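Local coordinates for protein polyprenyl synthetase (PDB 4KKM) that probably condenses isopentenyl diphosphate with allylic diphosphates to build longer prenyl diphosphates in a metal-dependent reaction, at residues P47-E50 with D51-R55; A59-Y62 with A63-G67; R284-A287 with Q288-D292; S303-D306 with Y307-I311. One frame throughout, in Å; residues are numbered along the deposited sequence.

Interaction 1: P47-E50 with D51-R55; sequences PVPE and DPRRR. With ACT (acetate ion), chain E.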
loop_
_atom_site.group_PDB
_atom_site.type_symbol
_atom_site.label_atom_id
_atom_site.label_comp_id
_atom_site.label_asym_id
_atom_site.label_seq_id
_atom_site.Cartn_x
_atom_site.Cartn_y
_atom_site.Cartn_z
ATOM N N PRO B 47 -3.063 -6.175 -17.368
ATOM C CA PRO B 47 -2.659 -7.079 -18.448
ATOM C C PRO B 47 -1.739 -8.171 -17.912
ATOM O O PRO B 47 -0.901 -7.894 -17.055
ATOM C CB PRO B 47 -1.901 -6.161 -19.414
ATOM C CG PRO B 47 -1.418 -5.035 -18.569
ATOM C CD PRO B 47 -2.478 -4.831 -17.518
ATOM N N VAL B 48 -1.914 -9.396 -18.402
ATOM C CA VAL B 48 -1.148 -10.543 -17.920
ATOM C C VAL B 48 0.179 -10.669 -18.652
ATOM O O VAL B 48 0.201 -10.907 -19.853
ATOM C CB VAL B 48 -1.926 -11.857 -18.125
ATOM C CG1 VAL B 48 -1.085 -13.053 -17.666
ATOM C CG2 VAL B 48 -3.265 -11.806 -17.397
ATOM N N PRO B 49 1.296 -10.521 -17.927
ATOM C CA PRO B 49 2.597 -10.648 -18.592
ATOM C C PRO B 49 2.959 -12.104 -18.864
ATOM O O PRO B 49 2.430 -13.011 -18.224
ATOM C CB PRO B 49 3.566 -10.042 -17.579
ATOM C CG PRO B 49 2.914 -10.269 -16.254
ATOM C CD PRO B 49 1.422 -10.190 -16.497
ATOM N N GLU B 50 3.857 -12.321 -19.815
ATOM C CA GLU B 50 4.338 -13.665 -20.094
ATOM C C GLU B 50 5.658 -13.928 -19.370
ATOM O O GLU B 50 6.162 -15.054 -19.367
ATOM C CB GLU B 50 4.464 -13.897 -21.602
ATOM C CG GLU B 50 3.122 -13.859 -22.325
ATOM C CD GLU B 50 3.181 -14.472 -23.706
ATOM O OE1 GLU B 50 4.249 -14.391 -24.351
ATOM O OE2 GLU B 50 2.159 -15.044 -24.143
ATOM N N ASP B 51 6.215 -12.887 -18.751
ATOM C CA ASP B 51 7.378 -13.070 -17.883
ATOM C C ASP B 51 6.901 -13.732 -16.578
ATOM O O ASP B 51 5.697 -13.925 -16.404
ATOM C CB ASP B 51 8.167 -11.751 -17.683
ATOM C CG ASP B 51 7.412 -10.692 -16.878
ATOM O OD1 ASP B 51 6.709 -11.018 -15.897
ATOM O OD2 ASP B 51 7.551 -9.503 -17.226
ATOM N N PRO B 52 7.826 -14.107 -15.674
ATOM C CA PRO B 52 7.340 -14.870 -14.514
ATOM C C PRO B 52 6.421 -14.136 -13.528
ATOM O O PRO B 52 6.043 -14.736 -12.522
ATOM C CB PRO B 52 8.635 -15.326 -13.825
ATOM C CG PRO B 52 9.637 -15.394 -14.940
ATOM C CD PRO B 52 9.292 -14.218 -15.818
ATOM N N ARG B 53 6.058 -12.886 -13.801
ATOM C CA ARG B 53 5.039 -12.210 -13.000
ATOM C C ARG B 53 3.633 -12.690 -13.358
ATOM O O ARG B 53 2.646 -12.197 -12.809
ATOM C CB ARG B 53 5.112 -10.695 -13.180
ATOM C CG ARG B 53 6.367 -10.050 -12.601
ATOM C CD ARG B 53 6.383 -8.584 -12.951
ATOM N NE ARG B 53 6.394 -8.413 -14.400
ATOM C CZ ARG B 53 6.050 -7.289 -15.015
ATOM N NH1 ARG B 53 5.657 -6.241 -14.302
ATOM N NH2 ARG B 53 6.090 -7.217 -16.338
ATOM N N ARG B 54 3.546 -13.647 -14.277
ATOM C CA ARG B 54 2.252 -14.122 -14.758
ATOM C C ARG B 54 1.301 -14.496 -13.616
ATOM O O ARG B 54 0.163 -14.022 -13.561
ATOM C CB ARG B 54 2.435 -15.312 -15.700
ATOM C CG ARG B 54 1.140 -15.780 -16.347
ATOM C CD ARG B 54 1.423 -16.859 -17.388
ATOM N NE ARG B 54 0.252 -17.124 -18.220
ATOM C CZ ARG B 54 0.203 -18.073 -19.147
ATOM N NH1 ARG B 54 -0.903 -18.255 -19.860
ATOM N NH2 ARG B 54 1.260 -18.848 -19.358
ATOM N N ARG B 55 1.784 -15.327 -12.701
ATOM C CA ARG B 55 0.952 -15.849 -11.623
ATOM C C ARG B 55 0.460 -14.732 -10.715
ATOM O O ARG B 55 -0.703 -14.710 -10.313
ATOM C CB ARG B 55 1.729 -16.885 -10.810
ATOM C CG ARG B 55 0.911 -17.594 -9.740
ATOM C CD ARG B 55 1.759 -18.646 -9.027
ATOM N NE ARG B 55 0.965 -19.543 -8.188
ATOM C CZ ARG B 55 0.404 -20.672 -8.610
ATOM N NH1 ARG B 55 0.540 -21.058 -9.874
ATOM N NH2 ARG B 55 -0.290 -21.422 -7.765
HETATM C C ACT E . 1.041 -20.330 -13.780
HETATM O O ACT E . 0.188 -21.234 -13.965
HETATM O OXT ACT E . 0.915 -19.632 -12.738
HETATM C CH3 ACT E . 2.147 -20.098 -14.767
#
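P49 and R54 face each other where the extended P47-P49 run bends at E50 towards a helix: their CA atoms come within 5.2 Å, and a type I beta turn from D51 to R54 makes the bend, closed by R54 N donating to D51 O. Proline suits P52, which has no N-H to leave without a partner ahead of the first helical turn. P49 lays its rigid ring against R53, CG lying 3.8 Å from R53 CB and over one face of the guanidinium; its buried O has no partner. D51 carries the polar side, CG set between backbone N and carbonyl carbon (chi1 68°), which turns the carboxylate to R53. Its OD1 takes R53 N at 2.9 Å, a capping bond, and also R53 NE on the syn side; OD2 offers its syn lone pair to R53 NH2 at 2.9 Å, a side-on grip. Replacing D51 by alanine is likely to leave R53 N without its capping acceptor and to cost the guanidinium its salt bridge within the turn. V48 CG1 packs 3.8 Å from R54 CG. The turn joins helix 24-45 to helix 54-64, with V48 reaching E58 and P49 reaching V57, while R53 NH1 forms a salt bridge with D175 and a hydrogen bond to K174 O, both of the second subunit.

Interaction 2: A59-Y62 with A63-G67; sequences AMRY and AAIGG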
loop_
_atom_site.group_PDB
_atom_site.type_symbol
_atom_site.label_atom_id
_atom_site.label_comp_id
_atom_site.label_asym_id
_atom_site.label_seq_id
_atom_site.Cartn_x
_atom_site.Cartn_y
_atom_site.Cartn_z
ATOM N N ALA B 59 -3.385 -13.823 -10.170
ATOM C CA ALA B 59 -3.945 -13.823 -8.818
ATOM C C ALA B 59 -4.668 -12.511 -8.520
ATOM O O ALA B 59 -5.754 -12.503 -7.924
ATOM C CB ALA B 59 -2.843 -14.083 -7.771
ATOM N N MET B 60 -4.067 -11.404 -8.937
ATOM C CA MET B 60 -4.690 -10.095 -8.760
ATOM C C MET B 60 -6.014 -10.036 -9.517
ATOM O O MET B 60 -7.021 -9.551 -8.997
ATOM C CB MET B 60 -3.754 -8.975 -9.229
ATOM C CG MET B 60 -2.486 -8.813 -8.380
ATOM S SD MET B 60 -1.267 -7.709 -9.126
ATOM C CE MET B 60 -1.998 -6.092 -8.781
ATOM N N ARG B 61 -6.008 -10.542 -10.746
ATOM C CA ARG B 61 -7.213 -10.533 -11.568
ATOM C C ARG B 61 -8.286 -11.439 -10.976
ATOM O O ARG B 61 -9.466 -11.087 -10.946
ATOM C CB ARG B 61 -6.884 -10.964 -13.002
ATOM C CG ARG B 61 -6.086 -9.929 -13.786
ATOM C CD ARG B 61 -5.559 -10.488 -15.106
ATOM N NE ARG B 61 -6.639 -10.806 -16.038
ATOM C CZ ARG B 61 -7.156 -9.948 -16.914
ATOM N NH1 ARG B 61 -6.692 -8.708 -16.996
ATOM N NH2 ARG B 61 -8.148 -10.331 -17.712
ATOM N N TYR B 62 -7.870 -12.617 -10.524
ATOM C CA TYR B 62 -8.799 -13.558 -9.913
ATOM C C TYR B 62 -9.525 -12.931 -8.724
ATOM O O TYR B 62 -10.731 -13.120 -8.547
ATOM C CB TYR B 62 -8.059 -14.819 -9.467
ATOM C CG TYR B 62 -8.944 -15.806 -8.749
ATOM C CD1 TYR B 62 -9.751 -16.690 -9.460
ATOM C CD2 TYR B 62 -8.972 -15.862 -7.363
ATOM C CE1 TYR B 62 -10.559 -17.596 -8.808
ATOM C CE2 TYR B 62 -9.779 -16.759 -6.705
ATOM C CZ TYR B 62 -10.567 -17.626 -7.430
ATOM O OH TYR B 62 -11.371 -18.523 -6.772
ATOM N N ALA B 63 -8.788 -12.186 -7.910
ATOM C CA ALA B 63 -9.360 -11.561 -6.719
ATOM C C ALA B 63 -10.223 -10.361 -7.072
ATOM O O ALA B 63 -11.304 -10.186 -6.511
ATOM C CB ALA B 63 -8.249 -11.123 -5.771
ATOM N N ALA B 64 -9.734 -9.532 -7.992
ATOM C CA ALA B 64 -10.367 -8.244 -8.292
ATOM C C ALA B 64 -11.528 -8.314 -9.283
ATOM O O ALA B 64 -12.455 -7.505 -9.212
ATOM C CB ALA B 64 -9.325 -7.249 -8.783
ATOM N N ILE B 65 -11.468 -9.266 -10.210
ATOM C CA ILE B 65 -12.462 -9.354 -11.276
ATOM C C ILE B 65 -13.551 -10.373 -10.971
ATOM O O ILE B 65 -13.270 -11.466 -10.481
ATOM C CB ILE B 65 -11.808 -9.702 -12.634
ATOM C CG1 ILE B 65 -10.831 -8.603 -13.052
ATOM C CG2 ILE B 65 -12.867 -9.913 -13.715
ATOM C CD1 ILE B 65 -10.082 -8.922 -14.336
ATOM N N GLY B 66 -14.795 -9.999 -11.262
ATOM C CA GLY B 66 -15.930 -10.883 -11.080
ATOM C C GLY B 66 -16.229 -11.067 -9.608
ATOM O O GLY B 66 -16.209 -12.187 -9.096
ATOM N N GLY B 67 -16.496 -9.958 -8.928
ATOM C CA GLY B 67 -16.743 -9.976 -7.498
ATOM C C GLY B 67 -18.061 -10.624 -7.120
ATOM O O GLY B 67 -18.430 -11.675 -7.645
#
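R61 and I65 run side by side, pointing the same way, one helical turn apart at the end of helix 54-64. R61 sets out with CG anti to its carbonyl carbon (chi1 -71°) and then bends at chi3 (66°), which brings the guanidinium back over I65. The methyl CD1 of I65 sits over the centre of that flat group, 4.0 Å from R61 CZ, and touches R61 CB at the same distance. Arginine suits the place because its long aliphatic stem packs on isoleucine while its charged end reaches on: R61 NH1 donates to L46 O, in the loop after helix 24-45. I65 extends its CG1-CD1 arm so that CD1 reaches the guanidinium, and its CB rests 3.2 Å from R61 O.

This is the C-terminal turn of an alpha helix. A63 N donates to A59 O and A64 N to M60 O, and I65 N closes the series on R61 O at 2.8 Å. I65 is the first residue to leave helical angles, and G66 follows with positive phi, which glycine adopts readily.

Y62 swings its ring another way, CG opposite the backbone N at chi1 177°. Its hydroxyl bonds to P123 O, and K122 makes a cation-pi contact with the ring. The small A63 and A64 hug the backbone, A64 CB lying 3.3 Å from M60 O, and this lets neighbours come close: A63 meets V125 and A64 meets F42. M60 packs against S137, A140 and L141 of helix 131-150, its thioether chain flexible enough to follow that surface, and touches K174 of the second subunit.

Interaction 3: R284-A287 with Q288-D292; sequences RSQA and QALVD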
loop_
_atom_site.group_PDB
_atom_site.type_symbol
_atom_site.label_atom_id
_atom_site.label_comp_id
_atom_site.label_asym_id
_atom_site.label_seq_id
_atom_site.Cartn_x
_atom_site.Cartn_y
_atom_site.Cartn_z
ATOM N N ARG B 284 -31.593 -3.951 16.638
ATOM C CA ARG B 284 -32.517 -3.795 15.516
ATOM C C ARG B 284 -32.979 -2.353 15.354
ATOM O O ARG B 284 -32.961 -1.796 14.252
ATOM C CB ARG B 284 -33.753 -4.658 15.734
ATOM C CG ARG B 284 -33.735 -6.017 15.071
ATOM C CD ARG B 284 -35.097 -6.662 15.277
ATOM N NE ARG B 284 -35.188 -8.031 14.781
ATOM C CZ ARG B 284 -35.982 -8.953 15.318
ATOM N NH1 ARG B 284 -36.731 -8.643 16.369
ATOM N NH2 ARG B 284 -36.020 -10.181 14.816
ATOM N N SER B 285 -33.414 -1.754 16.455
ATOM C CA SER B 285 -33.930 -0.391 16.398
ATOM C C SER B 285 -32.829 0.616 16.078
ATOM O O SER B 285 -33.070 1.606 15.391
ATOM C CB SER B 285 -34.641 -0.013 17.701
ATOM O OG SER B 285 -33.729 0.018 18.782
ATOM N N GLN B 286 -31.622 0.365 16.572
ATOM C CA GLN B 286 -30.525 1.293 16.322
ATOM C C GLN B 286 -30.071 1.251 14.867
ATOM O O GLN B 286 -29.774 2.292 14.282
ATOM C CB GLN B 286 -29.347 1.060 17.269
ATOM C CG GLN B 286 -28.665 2.365 17.665
ATOM C CD GLN B 286 -27.424 2.165 18.511
ATOM O OE1 GLN B 286 -27.470 1.542 19.574
ATOM N NE2 GLN B 286 -26.300 2.699 18.040
ATOM N N ALA B 287 -30.021 0.053 14.288
ATOM C CA ALA B 287 -29.716 -0.093 12.864
ATOM C C ALA B 287 -30.702 0.726 12.038
ATOM O O ALA B 287 -30.319 1.437 11.109
ATOM C CB ALA B 287 -29.767 -1.560 12.447
ATOM N N GLN B 288 -31.975 0.633 12.396
ATOM C CA GLN B 288 -33.020 1.363 11.691
ATOM C C GLN B 288 -32.872 2.872 11.860
ATOM O O GLN B 288 -32.970 3.627 10.885
ATOM C CB GLN B 288 -34.394 0.919 12.185
ATOM C CG GLN B 288 -35.518 1.296 11.249
ATOM C CD GLN B 288 -35.272 0.811 9.835
ATOM O OE1 GLN B 288 -35.061 -0.383 9.598
ATOM N NE2 GLN B 288 -35.285 1.739 8.882
ATOM N N ALA B 289 -32.641 3.304 13.100
ATOM C CA ALA B 289 -32.466 4.724 13.399
ATOM C C ALA B 289 -31.270 5.300 12.649
ATOM O O ALA B 289 -31.314 6.430 12.164
ATOM C CB ALA B 289 -32.309 4.943 14.898
ATOM N N LEU B 290 -30.209 4.505 12.545
ATOM C CA LEU B 290 -28.989 4.924 11.861
ATOM C C LEU B 290 -29.213 5.160 10.373
ATOM O O LEU B 290 -28.604 6.053 9.773
ATOM C CB LEU B 290 -27.886 3.888 12.076
ATOM C CG LEU B 290 -27.238 3.955 13.458
ATOM C CD1 LEU B 290 -26.556 2.645 13.783
ATOM C CD2 LEU B 290 -26.253 5.115 13.510
ATOM N N VAL B 291 -30.093 4.362 9.779
ATOM C CA VAL B 291 -30.451 4.546 8.380
ATOM C C VAL B 291 -31.172 5.879 8.198
ATOM O O VAL B 291 -30.850 6.653 7.296
ATOM C CB VAL B 291 -31.337 3.390 7.862
ATOM C CG1 VAL B 291 -31.959 3.756 6.523
ATOM C CG2 VAL B 291 -30.522 2.102 7.756
ATOM N N ASP B 292 -32.144 6.147 9.065
ATOM C CA ASP B 292 -32.841 7.429 9.045
ATOM C C ASP B 292 -31.864 8.587 9.242
ATOM O O ASP B 292 -31.927 9.592 8.537
ATOM C CB ASP B 292 -33.929 7.467 10.123
ATOM C CG ASP B 292 -35.081 6.526 9.825
ATOM O OD1 ASP B 292 -35.296 6.206 8.636
ATOM O OD2 ASP B 292 -35.775 6.112 10.777
#
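A287, Q288 and Q286 have the most surface buried where two successive turns of helix 280-296 meet, and the hydrogen bonds between the turns all run from backbone N to backbone O. A287 is small enough for the buried flank, where its methyl meets I245 of helix 226-253; its carbonyl oxygen accepts V291 N at 3.2 Å. Q288 donates its own N to R284 O at 3.2 Å. The CB of Q288 packs 3.5 Å from S285 O. Beyond that its chain folds at chi2 (54°), and its end leads away from the preceding turn, as befits a polar residue on the exposed flank. Q286 uses its carbonyl most: L290 N binds Q286 O at 2.8 Å, and L290 CG lies 3.1 Å from the same oxygen, an aliphatic group tucked against the hydrogen-bonded carbonyl. The Q286 amide makes only a loose approach, NE2 standing 4.3 Å from L290 CD1. L290 is leucine for the buried side, where it reaches D238, L241 and I245, while V291 meets V316. A289 N completes the set by binding S285 O. Regular i to i+4 bonding with one hydrophobic and one polar flank marks an amphipathic alpha helix, here packed on helix 226-253 in the all-helical isoprenoid synthase fold.

Interaction 4: S303-D306 with Y307-I311; sequences SEAD and YLRSI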
loop_
_atom_site.group_PDB
_atom_site.type_symbol
_atom_site.label_atom_id
_atom_site.label_comp_id
_atom_site.label_asym_id
_atom_site.label_seq_id
_atom_site.Cartn_x
_atom_site.Cartn_y
_atom_site.Cartn_z
ATOM N N SER B 303 -33.086 15.355 -5.778
ATOM C CA SER B 303 -33.228 13.969 -6.216
ATOM C C SER B 303 -31.902 13.319 -6.609
ATOM O O SER B 303 -31.809 12.094 -6.700
ATOM C CB SER B 303 -34.211 13.881 -7.384
ATOM O OG SER B 303 -33.659 14.467 -8.547
ATOM N N GLU B 304 -30.874 14.133 -6.836
ATOM C CA GLU B 304 -29.561 13.607 -7.198
ATOM C C GLU B 304 -28.985 12.710 -6.094
ATOM O O GLU B 304 -28.067 11.924 -6.334
ATOM C CB GLU B 304 -28.586 14.742 -7.548
ATOM C CG GLU B 304 -28.223 15.664 -6.389
ATOM C CD GLU B 304 -29.258 16.745 -6.128
ATOM O OE1 GLU B 304 -30.347 16.703 -6.742
ATOM O OE2 GLU B 304 -28.975 17.645 -5.310
ATOM N N ALA B 305 -29.547 12.821 -4.894
ATOM C CA ALA B 305 -29.090 12.036 -3.750
ATOM C C ALA B 305 -29.908 10.765 -3.539
ATOM O O ALA B 305 -29.712 10.058 -2.552
ATOM C CB ALA B 305 -29.108 12.893 -2.481
ATOM N N ASP B 306 -30.821 10.473 -4.460
ATOM C CA ASP B 306 -31.702 9.313 -4.305
ATOM C C ASP B 306 -30.955 7.975 -4.269
ATOM O O ASP B 306 -31.370 7.051 -3.571
ATOM C CB ASP B 306 -32.794 9.290 -5.380
ATOM C CG ASP B 306 -33.951 10.220 -5.056
ATOM O OD1 ASP B 306 -34.058 10.664 -3.889
ATOM O OD2 ASP B 306 -34.758 10.498 -5.967
ATOM N N TYR B 307 -29.854 7.876 -5.010
ATOM C CA TYR B 307 -29.047 6.659 -5.002
ATOM C C TYR B 307 -28.473 6.377 -3.623
ATOM O O TYR B 307 -28.614 5.272 -3.097
ATOM C CB TYR B 307 -27.929 6.738 -6.041
ATOM C CG TYR B 307 -28.440 6.661 -7.456
ATOM C CD1 TYR B 307 -29.099 5.525 -7.912
ATOM C CD2 TYR B 307 -28.275 7.723 -8.335
ATOM C CE1 TYR B 307 -29.575 5.445 -9.204
ATOM C CE2 TYR B 307 -28.751 7.655 -9.631
ATOM C CZ TYR B 307 -29.396 6.511 -10.061
ATOM O OH TYR B 307 -29.868 6.434 -11.349
ATOM N N LEU B 308 -27.830 7.382 -3.037
ATOM C CA LEU B 308 -27.323 7.274 -1.672
ATOM C C LEU B 308 -28.439 6.953 -0.677
ATOM O O LEU B 308 -28.250 6.161 0.242
ATOM C CB LEU B 308 -26.601 8.560 -1.262
ATOM C CG LEU B 308 -25.210 8.770 -1.871
ATOM C CD1 LEU B 308 -24.622 10.097 -1.401
ATOM C CD2 LEU B 308 -24.267 7.595 -1.549
ATOM N N ARG B 309 -29.600 7.570 -0.866
ATOM C CA ARG B 309 -30.746 7.291 -0.004
ATOM C C ARG B 309 -31.164 5.820 -0.095
ATOM O O ARG B 309 -31.341 5.158 0.927
ATOM C CB ARG B 309 -31.918 8.230 -0.324
ATOM C CG ARG B 309 -31.647 9.693 0.034
ATOM C CD ARG B 309 -32.852 10.603 -0.218
ATOM N NE ARG B 309 -32.533 11.999 0.087
ATOM C CZ ARG B 309 -32.435 12.971 -0.818
ATOM N NH1 ARG B 309 -32.657 12.720 -2.102
ATOM N NH2 ARG B 309 -32.128 14.202 -0.431
ATOM N N SER B 310 -31.297 5.314 -1.322
ATOM C CA SER B 310 -31.639 3.910 -1.558
ATOM C C SER B 310 -30.600 2.952 -0.988
ATOM O O SER B 310 -30.943 1.898 -0.444
ATOM C CB SER B 310 -31.800 3.640 -3.055
ATOM O OG SER B 310 -32.969 4.258 -3.552
ATOM N N ILE B 311 -29.329 3.320 -1.126
ATOM C CA ILE B 311 -28.240 2.483 -0.646
ATOM C C ILE B 311 -28.340 2.305 0.860
ATOM O O ILE B 311 -28.206 1.193 1.361
ATOM C CB ILE B 311 -26.858 3.054 -1.043
ATOM C CG1 ILE B 311 -26.630 2.868 -2.543
ATOM C CG2 ILE B 311 -25.742 2.387 -0.240
ATOM C CD1 ILE B 311 -25.477 3.679 -3.086
HETATM O O HOH W 1 -26.909 9.764 -4.923
#
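S303 opens the short 3-10 segment ahead of helix 306-314, and its CA lies near the edge of the R309 guanidinium, 4.3 Å from NH1. Its carbonyl accepts D306 N, which ties the lead-in together. E304 joins the helix through a water: its O accepts a hydrogen bond from water 1, which in turn accepts from L308 N, so this early helical N-H is bridged back to the lead-in. A305 stands at the N-cap position. Its O receives R309 N at 3.0 Å, in the carbonyl plane, and its methyl lies 3.6 Å from R309 NH1, over one face of the guanidinium and offset toward the rim; alanine's small methyl fits against that flat group. D306 takes the first turn. Its OD1 forms a salt bridge with R309 NH1 at 3.1 Å, met from above the carboxylate plane, the two planes being 66° apart, while its O accepts S310 N at 2.8 Å.

R309 reaches back with an extended chain (chi2 -177°, chi3 -178°), and its NH2 also donates to F301 O and its NH1 to G302 O. A leucine in its place would probably leave D306 without its ionic mate and those two carbonyls without these donors. Y307 and L308 meet A78 of helix 71-80. An acidic residue in the first turn is common at a helix N-terminus, where the carboxylate probably also interacts favourably with the helix dipole; here it pairs with R309 as well.

In the fold
Along the chain the four contacts come in series, none enclosing another. Interactions 1 and 2 lie at the start and end of helix 54-64, their centres 15 Å apart, and touch directly where V48 CG2 packs 3.5 Å from R61 CD. Interactions 3 and 4 belong to consecutive helices, 280-296 and 306-314, with centres 17 Å apart and nearest atoms about 6 Å apart. The two groups are well separated: interactions 1 and 3 lie on opposite sides of the chain's centre, 47 Å between centres. In interaction 2 the side chain of A63 lies about 12 Å from that of the calcium ligand D108. Interactions 1 and 2 thus bracket one helix beside the subunit interface, while 3 and 4 sit in the C-terminal helices of a mainly helical fold.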